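Local coordinates for CG4930 (Drosophila melanogaster, PDB 3ISM), which inhibits the nuclease EndoG by forming a complex with it, at residues 23-36 / 59-73. The protein carries 1 engineered substitution. Numbering follows the deposited sequence.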
loop_
_atom_site.group_PDB
_atom_site.type_symbol
_atom_site.label_atom_id
_atom_site.label_comp_id
_atom_site.label_asym_id
_atom_site.label_seq_id
_atom_site.Cartn_x
_atom_site.Cartn_y
_atom_site.Cartn_z
ATOM N N ASN C 23 25.555 -4.242 -33.622
ATOM C CA ASN C 23 24.681 -3.517 -34.535
ATOM C C ASN C 23 24.163 -4.387 -35.711
ATOM O O ASN C 23 23.781 -3.867 -36.765
ATOM C CB ASN C 23 25.370 -2.229 -35.023
ATOM C CG ASN C 23 25.910 -1.350 -33.868
ATOM O OD1 ASN C 23 25.742 -1.659 -32.679
ATOM N ND2 ASN C 23 26.559 -0.244 -34.231
ATOM N N ASP C 24 24.155 -5.709 -35.513
ATOM C CA ASP C 24 23.584 -6.651 -36.478
ATOM C C ASP C 24 22.320 -7.305 -35.920
ATOM O O ASP C 24 22.320 -7.850 -34.818
ATOM C CB ASP C 24 24.593 -7.736 -36.870
ATOM C CG ASP C 24 25.484 -7.324 -38.034
ATOM O OD1 ASP C 24 24.979 -6.719 -39.005
ATOM O OD2 ASP C 24 26.695 -7.619 -37.983
ATOM N N TYR C 25 21.245 -7.243 -36.694
ATOM C CA TYR C 25 19.979 -7.835 -36.298
ATOM C C TYR C 25 19.595 -8.870 -37.331
ATOM O O TYR C 25 18.673 -8.675 -38.111
ATOM C CB TYR C 25 18.893 -6.766 -36.187
ATOM C CG TYR C 25 19.129 -5.777 -35.074
ATOM C CD1 TYR C 25 18.411 -5.862 -33.881
ATOM C CD2 TYR C 25 20.061 -4.749 -35.215
ATOM C CE1 TYR C 25 18.624 -4.951 -32.860
ATOM C CE2 TYR C 25 20.284 -3.847 -34.201
ATOM C CZ TYR C 25 19.561 -3.951 -33.028
ATOM O OH TYR C 25 19.780 -3.038 -32.023
ATOM N N THR C 26 20.327 -9.974 -37.325
ATOM C CA THR C 26 20.179 -11.019 -38.319
ATOM C C THR C 26 19.005 -11.941 -38.009
ATOM O O THR C 26 18.942 -12.554 -36.947
ATOM C CB THR C 26 21.460 -11.848 -38.394
ATOM O OG1 THR C 26 22.568 -10.973 -38.623
ATOM C CG2 THR C 26 21.388 -12.873 -39.511
ATOM N N ILE C 27 18.067 -12.027 -38.945
ATOM C CA ILE C 27 17.020 -13.023 -38.861
ATOM C C ILE C 27 17.142 -13.947 -40.072
ATOM O O ILE C 27 16.857 -13.544 -41.197
ATOM C CB ILE C 27 15.608 -12.384 -38.769
ATOM C CG1 ILE C 27 15.491 -11.534 -37.493
ATOM C CG2 ILE C 27 14.527 -13.469 -38.807
ATOM C CD1 ILE C 27 14.186 -10.736 -37.366
ATOM N N GLY C 28 17.605 -15.172 -39.837
ATOM C CA GLY C 28 17.770 -16.149 -40.918
ATOM C C GLY C 28 16.445 -16.761 -41.347
ATOM O O GLY C 28 15.455 -16.722 -40.603
ATOM N N LEU C 29 16.430 -17.340 -42.543
ATOM C CA LEU C 29 15.235 -17.984 -43.079
ATOM C C LEU C 29 15.065 -19.426 -42.588
ATOM O O LEU C 29 14.080 -20.087 -42.943
ATOM C CB LEU C 29 15.257 -17.968 -44.615
ATOM C CG LEU C 29 15.537 -16.640 -45.330
ATOM C CD1 LEU C 29 15.875 -16.885 -46.799
ATOM C CD2 LEU C 29 14.376 -15.673 -45.207
ATOM N N VAL C 30 16.022 -19.915 -41.799
ATOM C CA VAL C 30 16.004 -21.298 -41.304
ATOM C C VAL C 30 15.012 -21.451 -40.137
ATOM O O VAL C 30 14.083 -22.251 -40.219
ATOM C CB VAL C 30 17.437 -21.813 -40.933
ATOM C CG1 VAL C 30 17.379 -23.184 -40.280
ATOM C CG2 VAL C 30 18.339 -21.861 -42.170
ATOM N N ASP C 31 15.213 -20.676 -39.066
ATOM C CA ASP C 31 14.237 -20.578 -37.969
ATOM C C ASP C 31 13.992 -19.113 -37.605
ATOM O O ASP C 31 14.481 -18.639 -36.577
ATOM C CB ASP C 31 14.699 -21.374 -36.740
ATOM C CG ASP C 31 13.565 -21.654 -35.741
ATOM O OD1 ASP C 31 12.473 -21.038 -35.828
ATOM O OD2 ASP C 31 13.776 -22.495 -34.845
ATOM N N PRO C 32 13.208 -18.401 -38.437
ATOM C CA PRO C 32 13.023 -16.948 -38.335
ATOM C C PRO C 32 12.470 -16.500 -37.003
ATOM O O PRO C 32 12.977 -15.533 -36.423
ATOM C CB PRO C 32 11.999 -16.635 -39.436
ATOM C CG PRO C 32 12.073 -17.786 -40.372
ATOM C CD PRO C 32 12.423 -18.978 -39.543
ATOM N N VAL C 33 11.433 -17.186 -36.532
ATOM C CA VAL C 33 10.764 -16.828 -35.292
ATOM C C VAL C 33 11.748 -16.911 -34.127
ATOM O O VAL C 33 11.784 -16.009 -33.296
ATOM C CB VAL C 33 9.538 -17.730 -35.016
ATOM C CG1 VAL C 33 8.802 -17.288 -33.739
ATOM C CG2 VAL C 33 8.589 -17.722 -36.203
ATOM N N LYS C 34 12.552 -17.976 -34.083
ATOM C CA LYS C 34 13.567 -18.137 -33.021
ATOM C C LYS C 34 14.640 -17.036 -33.033
ATOM O O LYS C 34 14.941 -16.450 -31.994
ATOM C CB LYS C 34 14.196 -19.536 -33.069
ATOM C CG LYS C 34 15.555 -19.669 -32.373
ATOM C CD LYS C 34 16.191 -21.037 -32.644
ATOM C CE LYS C 34 17.668 -21.040 -32.266
ATOM N NZ LYS C 34 18.203 -22.428 -32.119
ATOM N N ASP C 35 15.205 -16.748 -34.208
ATOM C CA ASP C 35 16.138 -15.617 -34.365
ATOM C C ASP C 35 15.509 -14.301 -33.896
ATOM O O ASP C 35 16.158 -13.504 -33.214
ATOM C CB ASP C 35 16.588 -15.472 -35.824
ATOM C CG ASP C 35 17.458 -16.628 -36.297
ATOM O OD1 ASP C 35 17.938 -17.426 -35.456
ATOM O OD2 ASP C 35 17.673 -16.728 -37.521
ATOM N N TYR C 36 14.241 -14.099 -34.256
ATOM C CA TYR C 36 13.492 -12.905 -33.887
ATOM C C TYR C 36 13.314 -12.811 -32.366
ATOM O O TYR C 36 13.601 -11.778 -31.775
ATOM C CB TYR C 36 12.116 -12.843 -34.592
ATOM C CG TYR C 36 11.234 -11.743 -34.025
ATOM C CD1 TYR C 36 11.396 -10.427 -34.428
ATOM C CD2 TYR C 36 10.265 -12.021 -33.052
ATOM C CE1 TYR C 36 10.603 -9.404 -33.894
ATOM C CE2 TYR C 36 9.474 -11.010 -32.515
ATOM C CZ TYR C 36 9.652 -9.702 -32.943
ATOM O OH TYR C 36 8.894 -8.689 -32.408
ATOM N N PHE C 59 14.278 -2.194 -30.594
ATOM C CA PHE C 59 13.070 -2.821 -31.118
ATOM C C PHE C 59 12.810 -2.402 -32.555
ATOM O O PHE C 59 12.429 -3.246 -33.372
ATOM C CB PHE C 59 11.810 -2.547 -30.287
ATOM C CG PHE C 59 10.577 -3.225 -30.864
ATOM C CD1 PHE C 59 10.370 -4.585 -30.661
ATOM C CD2 PHE C 59 9.674 -2.525 -31.662
ATOM C CE1 PHE C 59 9.282 -5.233 -31.220
ATOM C CE2 PHE C 59 8.562 -3.174 -32.223
ATOM C CZ PHE C 59 8.364 -4.522 -31.999
ATOM N N ASP C 60 12.979 -1.115 -32.862
ATOM C CA ASP C 60 12.768 -0.646 -34.246
ATOM C C ASP C 60 13.657 -1.409 -35.242
ATOM O O ASP C 60 13.191 -1.777 -36.320
ATOM C CB ASP C 60 12.997 0.862 -34.354
ATOM C CG ASP C 60 12.680 1.418 -35.747
ATOM O OD1 ASP C 60 13.304 1.003 -36.747
ATOM O OD2 ASP C 60 11.811 2.306 -35.837
ATOM N N ARG C 61 14.915 -1.664 -34.870
ATOM C CA ARG C 61 15.818 -2.460 -35.700
ATOM C C ARG C 61 15.445 -3.945 -35.762
ATOM O O ARG C 61 15.656 -4.591 -36.772
ATOM C CB ARG C 61 17.267 -2.328 -35.227
ATOM C CG ARG C 61 17.936 -0.985 -35.518
ATOM C CD ARG C 61 18.322 -0.833 -36.995
ATOM N NE ARG C 61 19.312 -1.822 -37.448
ATOM C CZ ARG C 61 20.630 -1.718 -37.261
ATOM N NH1 ARG C 61 21.142 -0.675 -36.614
ATOM N NH2 ARG C 61 21.442 -2.670 -37.713
ATOM N N THR C 62 14.926 -4.501 -34.681
ATOM C CA THR C 62 14.432 -5.875 -34.733
ATOM C C THR C 62 13.163 -5.988 -35.606
ATOM O O THR C 62 13.049 -6.881 -36.464
ATOM C CB THR C 62 14.187 -6.460 -33.318
ATOM O OG1 THR C 62 15.362 -6.262 -32.512
ATOM C CG2 THR C 62 13.910 -7.959 -33.426
ATOM N N ALA C 63 12.226 -5.066 -35.385
ATOM C CA ALA C 63 11.015 -4.986 -36.180
ATOM C C ALA C 63 11.317 -4.904 -37.680
ATOM O O ALA C 63 10.673 -5.589 -38.477
ATOM C CB ALA C 63 10.194 -3.779 -35.749
ATOM N N ALA C 64 12.281 -4.062 -38.055
ATOM C CA ALA C 64 12.604 -3.821 -39.464
ATOM C C ALA C 64 13.182 -5.072 -40.105
ATOM O O ALA C 64 12.884 -5.388 -41.264
ATOM C CB ALA C 64 13.571 -2.628 -39.624
ATOM N N ALA C 65 14.000 -5.793 -39.351
ATOM C CA ALA C 65 14.534 -7.066 -39.829
ATOM C C ALA C 65 13.425 -8.125 -39.994
ATOM O O ALA C 65 13.425 -8.908 -40.956
ATOM C CB ALA C 65 15.618 -7.565 -38.882
ATOM N N ALA C 66 12.485 -8.135 -39.053
ATOM C CA ALA C 66 11.348 -9.044 -39.127
ATOM C C ALA C 66 10.483 -8.753 -40.349
ATOM O O ALA C 66 10.119 -9.674 -41.068
ATOM C CB ALA C 66 10.524 -8.996 -37.852
ATOM N N ARG C 67 10.186 -7.480 -40.604
ATOM C CA ARG C 67 9.384 -7.091 -41.771
ATOM C C ARG C 67 10.030 -7.474 -43.107
ATOM O O ARG C 67 9.328 -7.874 -44.043
ATOM C CB ARG C 67 9.087 -5.591 -41.769
ATOM C CG ARG C 67 8.149 -5.170 -40.673
ATOM C CD ARG C 67 7.698 -3.726 -40.830
ATOM N NE ARG C 67 8.799 -2.778 -40.889
ATOM C CZ ARG C 67 9.291 -2.155 -39.823
ATOM N NH1 ARG C 67 8.780 -2.404 -38.624
ATOM N NH2 ARG C 67 10.298 -1.294 -39.958
ATOM N N ASP C 68 11.351 -7.321 -43.190
ATOM C CA ASP C 68 12.125 -7.662 -44.396
ATOM C C ASP C 68 11.990 -9.147 -44.729
ATOM O O ASP C 68 11.679 -9.518 -45.856
ATOM C CB ASP C 68 13.601 -7.328 -44.179
ATOM C CG ASP C 68 14.489 -7.783 -45.335
ATOM O OD1 ASP C 68 14.155 -7.497 -46.511
ATOM O OD2 ASP C 68 15.535 -8.422 -45.074
ATOM N N VAL C 69 12.220 -9.980 -43.719
ATOM C CA VAL C 69 12.170 -11.426 -43.839
ATOM C C VAL C 69 10.761 -11.949 -44.164
ATOM O O VAL C 69 10.605 -12.841 -44.994
ATOM C CB VAL C 69 12.766 -12.085 -42.555
ATOM C CG1 VAL C 69 12.353 -13.524 -42.418
ATOM C CG2 VAL C 69 14.276 -11.993 -42.596
ATOM N N ILE C 70 9.741 -11.390 -43.521
ATOM C CA ILE C 70 8.363 -11.766 -43.824
ATOM C C ILE C 70 8.056 -11.504 -45.306
ATOM O O ILE C 70 7.440 -12.335 -45.985
ATOM C CB ILE C 70 7.364 -11.001 -42.950
ATOM C CG1 ILE C 70 7.398 -11.519 -41.504
ATOM C CG2 ILE C 70 5.936 -11.152 -43.512
ATOM C CD1 ILE C 70 6.887 -10.518 -40.447
ATOM N N TRP C 71 8.507 -10.351 -45.794
ATOM C CA TRP C 71 8.293 -9.950 -47.176
ATOM C C TRP C 71 8.989 -10.922 -48.127
ATOM O O TRP C 71 8.402 -11.369 -49.113
ATOM C CB TRP C 71 8.798 -8.517 -47.403
ATOM C CG TRP C 71 8.312 -7.912 -48.685
ATOM C CD1 TRP C 71 8.855 -8.082 -49.934
ATOM C CD2 TRP C 71 7.196 -7.024 -48.852
ATOM N NE1 TRP C 71 8.138 -7.367 -50.860
ATOM C CE2 TRP C 71 7.117 -6.707 -50.226
ATOM C CE3 TRP C 71 6.259 -6.465 -47.973
ATOM C CZ2 TRP C 71 6.139 -5.850 -50.745
ATOM C CZ3 TRP C 71 5.280 -5.618 -48.490
ATOM C CH2 TRP C 71 5.232 -5.317 -49.862
ATOM N N ARG C 72 10.236 -11.256 -47.815
ATOM C CA ARG C 72 10.965 -12.243 -48.600
ATOM C C ARG C 72 10.355 -13.649 -48.556
ATOM O O ARG C 72 10.252 -14.306 -49.585
ATOM C CB ARG C 72 12.446 -12.251 -48.204
ATOM C CG ARG C 72 13.138 -10.955 -48.615
ATOM C CD ARG C 72 14.654 -11.015 -48.526
ATOM N NE ARG C 72 15.137 -11.077 -47.150
ATOM C CZ ARG C 72 15.953 -12.026 -46.698
ATOM N NH1 ARG C 72 16.373 -12.983 -47.521
ATOM N NH2 ARG C 72 16.364 -12.008 -45.432
ATOM N N LEU C 73 9.908 -14.091 -47.380
ATOM C CA LEU C 73 9.324 -15.431 -47.260
ATOM C C LEU C 73 8.072 -15.569 -48.118
ATOM O O LEU C 73 7.810 -16.628 -48.672
ATOM C CB LEU C 73 9.008 -15.776 -45.803
ATOM C CG LEU C 73 10.244 -16.069 -44.944
ATOM C CD1 LEU C 73 9.905 -15.924 -43.481
ATOM C CD2 LEU C 73 10.835 -17.443 -45.237
#
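Residues 25-27, extended, run parallel to helix 59-73, Tyr-25 beside Thr-62 and Ile-27 beside Ala-65, before the chain reverses through 28-31 into the helix beginning at Pro-32, antiparallel to helix 59-73 (172°, axes 10.9 Å apart). Arg-61 lays its CB over the centre of the Tyr-25 ring, 3.5 Å from the centroid, a CH-pi contact. Bends at chi2 and chi3 turn the guanidinium across the ring, its plane tilted from it, with Tyr-25 CD2 over one of its faces, and Arg-61 NH2 donates to Asn-23 O (2.8 Å) from above the carbonyl plane. Thr-62 OG1 sits at the ring's edge, 3.4 Å from Tyr-25 CD1, while hydrogen-bonded to Asn-58 O one turn earlier. Ile-27 sends CD1 onto the backbone of Ala-65 and Ala-66, where small side chains let it approach to 3.5 Å from Ala-66 N. The whole forms part of a helical bundle in a domain resembling the Ku C-terminal domain, with helix 81-102 also packing against Tyr-36. With CG anti to the backbone N (chi1 170°), that tyrosine meets Thr-62 CG2 and Ala-66 CB obliquely, and its OH, close to the Phe-59 ring, is hydrogen-bonded to Asp-98. At the far end Leu-29 CD2 touches Leu-73 CD2 (4.0 Å) and Val-69 CG1, and also lies over one face of the Arg-72 guanidinium.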